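Local coordinates for conserved exported protein (Bacteroides fragilis, PDB 3CLW) that probably hydrolyses O-glycosidic bonds, although its natural substrate is unknown, at residues F271-Y283 and T306-E320. Sequence-based numbering, arbitrary orientation.
Sequences FNCVAAHDYWSAY and TKFWASEYCILEKNE
Tyr279 and Glu312 meet just beyond the C-terminal ends of two parallel strands, where Tyr279 OH donates to Glu312 OE2 over 2.6 Å. The carboxylate receives the hydroxyl on its anti lone pair, at the edge of the phenol ring, with the two planes 82° apart. With CG anti to the backbone N (chi1 -162°) and the chain extended beyond it, the Glu312 carboxylate reaches the hydroxyl. Its CB lies over one face of the His277 imidazole, while Ser311 OG sits at that ring's edge, 3.1 Å from His277 CD2. The imidazole is fixed at both nitrogens: ND1 is bonded to Glu186 and NE2 to Glu231, which also holds Ser311 OG. On the N-terminal side of this cluster, strands 273-276 and 307-310 pair in parallel register, with backbone hydrogen bonds alternating from Lys307 N to Asn272 O through to Ser311 N to Ala276 O. Asp278 N to Glu312 O (3.2 Å) carries the pairing into the loops. On the sheet face bearing Cys273 and Trp309, Cys273 SG rests over the five-membered ring of Trp309, 3.6 Å from its centroid, while Phe271 turns its edge to the six-membered ring in a T-shaped pair with planes at 70°. Asp20 accepts a hydrogen bond from Trp309 NE1 and so helps set the indole. Farther out, one water joins the two loops, accepting from Trp280 N at 3.0 Å and donating to Glu317 OE1 at 2.7 Å; Tyr313 OH (2.8 Å from Glu317 OE2) and Tyr337 of helix 328-347 hydrogen-bond to OE2 and hold that carboxylate in place. With helix 285-300 between them, the strands form a beta-alpha-beta unit of a TIM barrel, and the polar cluster lies at the C-terminal strand ends, where such enzymes carry their active sites, consistent with a site here.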
loop_
_atom_site.group_PDB
_atom_site.type_symbol
_atom_site.label_atom_id
_atom_site.label_comp_id
_atom_site.label_asym_id
_atom_site.label_seq_id
_atom_site.Cartn_x
_atom_site.Cartn_y
_atom_site.Cartn_z
ATOM N N PHE A 271 -0.742 15.511 -6.292
ATOM C CA PHE A 271 -1.408 14.344 -6.819
ATOM C C PHE A 271 -2.850 14.382 -6.335
ATOM O O PHE A 271 -3.102 14.389 -5.115
ATOM C CB PHE A 271 -0.710 13.073 -6.338
ATOM C CG PHE A 271 -1.331 11.810 -6.853
ATOM C CD1 PHE A 271 -1.884 11.752 -8.145
ATOM C CD2 PHE A 271 -1.314 10.645 -6.069
ATOM C CE1 PHE A 271 -2.441 10.563 -8.624
ATOM C CE2 PHE A 271 -1.884 9.459 -6.548
ATOM C CZ PHE A 271 -2.459 9.435 -7.816
ATOM N N ASN A 272 -3.794 14.392 -7.284
ATOM C CA ASN A 272 -5.197 14.589 -6.963
ATOM C C ASN A 272 -5.823 13.288 -6.476
ATOM O O ASN A 272 -6.524 12.586 -7.218
ATOM C CB ASN A 272 -5.962 15.190 -8.171
ATOM C CG ASN A 272 -7.448 15.451 -7.877
ATOM O OD1 ASN A 272 -7.830 15.785 -6.754
ATOM N ND2 ASN A 272 -8.282 15.290 -8.900
ATOM N N CYS A 273 -5.595 13.025 -5.198
ATOM C CA CYS A 273 -5.792 11.714 -4.585
ATOM C C CYS A 273 -5.595 11.889 -3.089
ATOM O O CYS A 273 -4.709 12.620 -2.640
ATOM C CB CYS A 273 -4.752 10.708 -5.120
ATOM S SG CYS A 273 -4.890 9.030 -4.485
ATOM N N VAL A 274 -6.440 11.224 -2.315
ATOM C CA VAL A 274 -6.325 11.179 -0.853
ATOM C C VAL A 274 -5.777 9.787 -0.467
ATOM O O VAL A 274 -6.285 8.767 -0.938
ATOM C CB VAL A 274 -7.718 11.388 -0.221
ATOM C CG1 VAL A 274 -7.695 11.233 1.305
ATOM C CG2 VAL A 274 -8.302 12.719 -0.623
ATOM N N ALA A 275 -4.751 9.758 0.377
ATOM C CA ALA A 275 -4.188 8.504 0.889
ATOM C C ALA A 275 -4.510 8.284 2.345
ATOM O O ALA A 275 -4.232 9.143 3.186
ATOM C CB ALA A 275 -2.640 8.452 0.685
ATOM N N ALA A 276 -5.081 7.125 2.644
ATOM C CA ALA A 276 -5.275 6.705 4.030
ATOM C C ALA A 276 -4.995 5.213 4.180
ATOM O O ALA A 276 -5.012 4.463 3.201
ATOM C CB ALA A 276 -6.695 7.035 4.519
ATOM N N HIS A 277 -4.750 4.805 5.422
ATOM C CA HIS A 277 -4.431 3.417 5.767
ATOM C C HIS A 277 -5.657 2.661 6.229
ATOM O O HIS A 277 -6.591 3.254 6.782
ATOM C CB HIS A 277 -3.331 3.407 6.833
ATOM C CG HIS A 277 -2.105 4.161 6.416
ATOM N ND1 HIS A 277 -1.058 4.429 7.268
ATOM C CD2 HIS A 277 -1.788 4.749 5.239
ATOM C CE1 HIS A 277 -0.135 5.124 6.628
ATOM N NE2 HIS A 277 -0.539 5.302 5.386
ATOM N N ASP A 278 -5.654 1.359 5.970
ATOM C CA ASP A 278 -6.754 0.438 6.308
ATOM C C ASP A 278 -6.849 0.063 7.787
ATOM O O ASP A 278 -7.820 -0.566 8.204
ATOM C CB ASP A 278 -6.579 -0.852 5.526
ATOM C CG ASP A 278 -6.874 -0.681 4.068
ATOM O OD1 ASP A 278 -8.042 -0.392 3.720
ATOM O OD2 ASP A 278 -5.937 -0.862 3.267
ATOM N N TYR A 279 -5.831 0.399 8.563
ATOM C CA TYR A 279 -5.783 0.009 9.967
ATOM C C TYR A 279 -7.073 0.318 10.750
ATOM O O TYR A 279 -7.693 1.343 10.523
ATOM C CB TYR A 279 -4.593 0.682 10.648
ATOM C CG TYR A 279 -3.245 0.293 10.060
ATOM C CD1 TYR A 279 -2.738 -1.012 10.229
ATOM C CD2 TYR A 279 -2.474 1.217 9.362
ATOM C CE1 TYR A 279 -1.504 -1.388 9.706
ATOM C CE2 TYR A 279 -1.228 0.855 8.831
ATOM C CZ TYR A 279 -0.749 -0.462 9.016
ATOM O OH TYR A 279 0.473 -0.851 8.529
ATOM N N TRP A 280 -7.452 -0.594 11.653
ATOM C CA TRP A 280 -8.586 -0.448 12.599
ATOM C C TRP A 280 -9.970 -0.305 11.991
ATOM O O TRP A 280 -10.917 0.063 12.675
ATOM C CB TRP A 280 -8.326 0.657 13.632
ATOM C CG TRP A 280 -6.919 0.701 14.043
ATOM C CD1 TRP A 280 -6.040 1.713 13.805
ATOM C CD2 TRP A 280 -6.187 -0.335 14.718
ATOM N NE1 TRP A 280 -4.792 1.381 14.297
ATOM C CE2 TRP A 280 -4.850 0.127 14.859
ATOM C CE3 TRP A 280 -6.528 -1.609 15.224
ATOM C CZ2 TRP A 280 -3.844 -0.635 15.500
ATOM C CZ3 TRP A 280 -5.521 -2.393 15.846
ATOM C CH2 TRP A 280 -4.193 -1.893 15.981
ATOM N N SER A 281 -10.110 -0.608 10.717
ATOM C CA SER A 281 -11.391 -0.439 10.068
ATOM C C SER A 281 -11.734 -1.661 9.218
ATOM O O SER A 281 -12.672 -1.625 8.425
ATOM C CB SER A 281 -11.425 0.861 9.232
ATOM O OG SER A 281 -10.512 0.838 8.125
ATOM N N ALA A 282 -10.964 -2.733 9.381
ATOM C CA ALA A 282 -11.160 -3.945 8.552
ATOM C C ALA A 282 -12.050 -4.993 9.202
ATOM O O ALA A 282 -12.355 -6.010 8.584
ATOM C CB ALA A 282 -9.828 -4.555 8.152
ATOM N N TYR A 283 -12.470 -4.721 10.438
ATOM C CA TYR A 283 -13.319 -5.595 11.243
ATOM C C TYR A 283 -14.034 -4.742 12.284
ATOM O O TYR A 283 -13.417 -3.814 12.823
ATOM C CB TYR A 283 -12.450 -6.642 11.941
ATOM C CG TYR A 283 -13.211 -7.666 12.760
ATOM C CD1 TYR A 283 -13.645 -8.852 12.181
ATOM C CD2 TYR A 283 -13.496 -7.442 14.115
ATOM C CE1 TYR A 283 -14.326 -9.794 12.903
ATOM C CE2 TYR A 283 -14.192 -8.386 14.859
ATOM C CZ TYR A 283 -14.602 -9.565 14.238
ATOM O OH TYR A 283 -15.290 -10.536 14.946
ATOM N N THR A 306 -11.301 13.408 -7.619
ATOM C CA THR A 306 -10.185 13.047 -6.762
ATOM C C THR A 306 -10.159 11.554 -6.558
ATOM O O THR A 306 -11.175 10.947 -6.288
ATOM C CB THR A 306 -10.258 13.812 -5.432
ATOM O OG1 THR A 306 -10.219 15.209 -5.739
ATOM C CG2 THR A 306 -9.091 13.459 -4.481
ATOM N N LYS A 307 -8.982 10.969 -6.738
ATOM C CA LYS A 307 -8.768 9.546 -6.452
ATOM C C LYS A 307 -8.651 9.225 -4.944
ATOM O O LYS A 307 -8.398 10.096 -4.103
ATOM C CB LYS A 307 -7.535 9.045 -7.203
ATOM C CG LYS A 307 -7.713 8.896 -8.710
ATOM C CD LYS A 307 -6.409 8.574 -9.352
ATOM C CE LYS A 307 -6.610 8.214 -10.804
ATOM N NZ LYS A 307 -5.327 7.816 -11.461
ATOM N N PHE A 308 -8.837 7.948 -4.629
ATOM C CA PHE A 308 -8.450 7.422 -3.335
ATOM C C PHE A 308 -7.354 6.331 -3.469
ATOM O O PHE A 308 -7.392 5.543 -4.401
ATOM C CB PHE A 308 -9.679 6.869 -2.582
ATOM C CG PHE A 308 -9.334 6.336 -1.220
ATOM C CD1 PHE A 308 -9.002 7.207 -0.197
ATOM C CD2 PHE A 308 -9.286 4.973 -0.997
ATOM C CE1 PHE A 308 -8.659 6.724 1.054
ATOM C CE2 PHE A 308 -8.932 4.471 0.229
ATOM C CZ PHE A 308 -8.617 5.339 1.267
ATOM N N TRP A 309 -6.392 6.323 -2.542
ATOM C CA TRP A 309 -5.373 5.261 -2.418
ATOM C C TRP A 309 -5.395 4.719 -0.992
ATOM O O TRP A 309 -5.309 5.485 0.002
ATOM C CB TRP A 309 -3.962 5.788 -2.702
ATOM C CG TRP A 309 -3.528 5.855 -4.154
ATOM C CD1 TRP A 309 -4.343 5.858 -5.273
ATOM C CD2 TRP A 309 -2.177 5.969 -4.645
ATOM N NE1 TRP A 309 -3.575 5.946 -6.410
ATOM C CE2 TRP A 309 -2.247 6.016 -6.056
ATOM C CE3 TRP A 309 -0.902 6.018 -4.020
ATOM C CZ2 TRP A 309 -1.115 6.128 -6.854
ATOM C CZ3 TRP A 309 0.231 6.142 -4.830
ATOM C CH2 TRP A 309 0.112 6.183 -6.228
ATOM N N ALA A 310 -5.541 3.403 -0.873
ATOM C CA ALA A 310 -5.298 2.734 0.406
ATOM C C ALA A 310 -3.769 2.513 0.434
ATOM O O ALA A 310 -3.205 1.798 -0.408
ATOM C CB ALA A 310 -6.123 1.431 0.515
ATOM N N SER A 311 -3.075 3.210 1.322
ATOM C CA SER A 311 -1.630 3.360 1.130
ATOM C C SER A 311 -0.751 2.671 2.174
ATOM O O SER A 311 0.476 2.797 2.132
ATOM C CB SER A 311 -1.259 4.838 1.042
ATOM O OG SER A 311 -1.711 5.507 2.225
ATOM N N GLU A 312 -1.365 1.962 3.115
ATOM C CA GLU A 312 -0.616 1.147 4.079
ATOM C C GLU A 312 -1.533 0.224 4.821
ATOM O O GLU A 312 -2.567 0.633 5.297
ATOM C CB GLU A 312 0.155 1.999 5.088
ATOM C CG GLU A 312 1.265 1.218 5.813
ATOM C CD GLU A 312 1.828 1.936 7.014
ATOM O OE1 GLU A 312 2.387 3.044 6.884
ATOM O OE2 GLU A 312 1.726 1.374 8.114
ATOM N N TYR A 313 -1.141 -1.044 4.905
ATOM C CA TYR A 313 -1.777 -2.006 5.794
ATOM C C TYR A 313 -0.842 -3.168 6.137
ATOM O O TYR A 313 -0.013 -3.568 5.323
ATOM C CB TYR A 313 -3.057 -2.585 5.175
ATOM C CG TYR A 313 -3.755 -3.538 6.122
ATOM C CD1 TYR A 313 -4.362 -3.059 7.308
ATOM C CD2 TYR A 313 -3.744 -4.930 5.884
ATOM C CE1 TYR A 313 -4.973 -3.924 8.192
ATOM C CE2 TYR A 313 -4.351 -5.806 6.754
ATOM C CZ TYR A 313 -4.962 -5.310 7.905
ATOM O OH TYR A 313 -5.568 -6.196 8.772
ATOM N N CYS A 314 -1.004 -3.708 7.341
ATOM C CA CYS A 314 -0.514 -5.056 7.700
ATOM C C CYS A 314 -1.401 -5.580 8.837
ATOM O O CYS A 314 -2.121 -4.790 9.470
ATOM C CB CYS A 314 0.959 -5.036 8.107
ATOM S SG CYS A 314 1.308 -4.131 9.603
ATOM N N ILE A 315 -1.375 -6.895 9.087
ATOM C CA ILE A 315 -2.130 -7.487 10.196
ATOM C C ILE A 315 -1.579 -6.962 11.501
ATOM O O ILE A 315 -0.431 -7.227 11.871
ATOM C CB ILE A 315 -2.065 -9.031 10.234
ATOM C CG1 ILE A 315 -2.461 -9.645 8.897
ATOM C CG2 ILE A 315 -2.935 -9.567 11.383
ATOM C CD1 ILE A 315 -3.897 -9.433 8.466
ATOM N N LEU A 316 -2.414 -6.208 12.197
ATOM C CA LEU A 316 -2.033 -5.525 13.420
ATOM C C LEU A 316 -3.099 -5.779 14.459
ATOM O O LEU A 316 -2.787 -5.941 15.632
ATOM C CB LEU A 316 -1.940 -4.029 13.156
ATOM C CG LEU A 316 -0.868 -3.223 13.851
ATOM C CD1 LEU A 316 0.505 -3.852 13.628
ATOM C CD2 LEU A 316 -0.920 -1.799 13.308
ATOM N N GLU A 317 -4.350 -5.823 14.014
ATOM C CA GLU A 317 -5.466 -6.043 14.912
ATOM C C GLU A 317 -5.618 -7.506 15.295
ATOM O O GLU A 317 -4.980 -8.400 14.731
ATOM C CB GLU A 317 -6.775 -5.551 14.305
ATOM C CG GLU A 317 -7.242 -6.357 13.110
ATOM C CD GLU A 317 -6.741 -5.798 11.784
ATOM O OE1 GLU A 317 -5.600 -5.276 11.707
ATOM O OE2 GLU A 317 -7.516 -5.884 10.812
ATOM N N LYS A 318 -6.502 -7.721 16.261
ATOM C CA LYS A 318 -6.784 -9.031 16.809
ATOM C C LYS A 318 -8.289 -9.213 16.810
ATOM O O LYS A 318 -9.032 -8.287 17.118
ATOM C CB LYS A 318 -6.243 -9.140 18.234
ATOM C CG LYS A 318 -4.742 -9.006 18.358
ATOM C CD LYS A 318 -4.312 -9.469 19.737
ATOM C CE LYS A 318 -2.820 -9.319 19.965
ATOM N NZ LYS A 318 -2.106 -10.627 19.862
ATOM N N ASN A 319 -8.721 -10.405 16.421
ATOM C CA ASN A 319 -10.127 -10.776 16.365
ATOM C C ASN A 319 -10.259 -12.280 16.092
ATOM O O ASN A 319 -9.296 -12.931 15.681
ATOM C CB ASN A 319 -10.913 -9.921 15.348
ATOM C CG ASN A 319 -10.424 -10.091 13.902
ATOM O OD1 ASN A 319 -10.403 -11.200 13.348
ATOM N ND2 ASN A 319 -10.054 -8.980 13.283
ATOM N N GLU A 320 -11.456 -12.816 16.320
ATOM C CA GLU A 320 -11.727 -14.251 16.170
ATOM C C GLU A 320 -11.422 -14.827 14.790
ATOM O O GLU A 320 -11.186 -16.021 14.666
ATOM C CB GLU A 320 -13.187 -14.564 16.524
ATOM C CG GLU A 320 -14.198 -13.680 15.793
ATOM C CD GLU A 320 -15.597 -14.298 15.707
ATOM O OE1 GLU A 320 -16.564 -13.571 16.041
ATOM O OE2 GLU A 320 -15.732 -15.486 15.307
HETATM O O HOH W 1 -5.403 -2.662 12.214
HETATM O O HOH W 2 -9.103 -3.237 11.353
#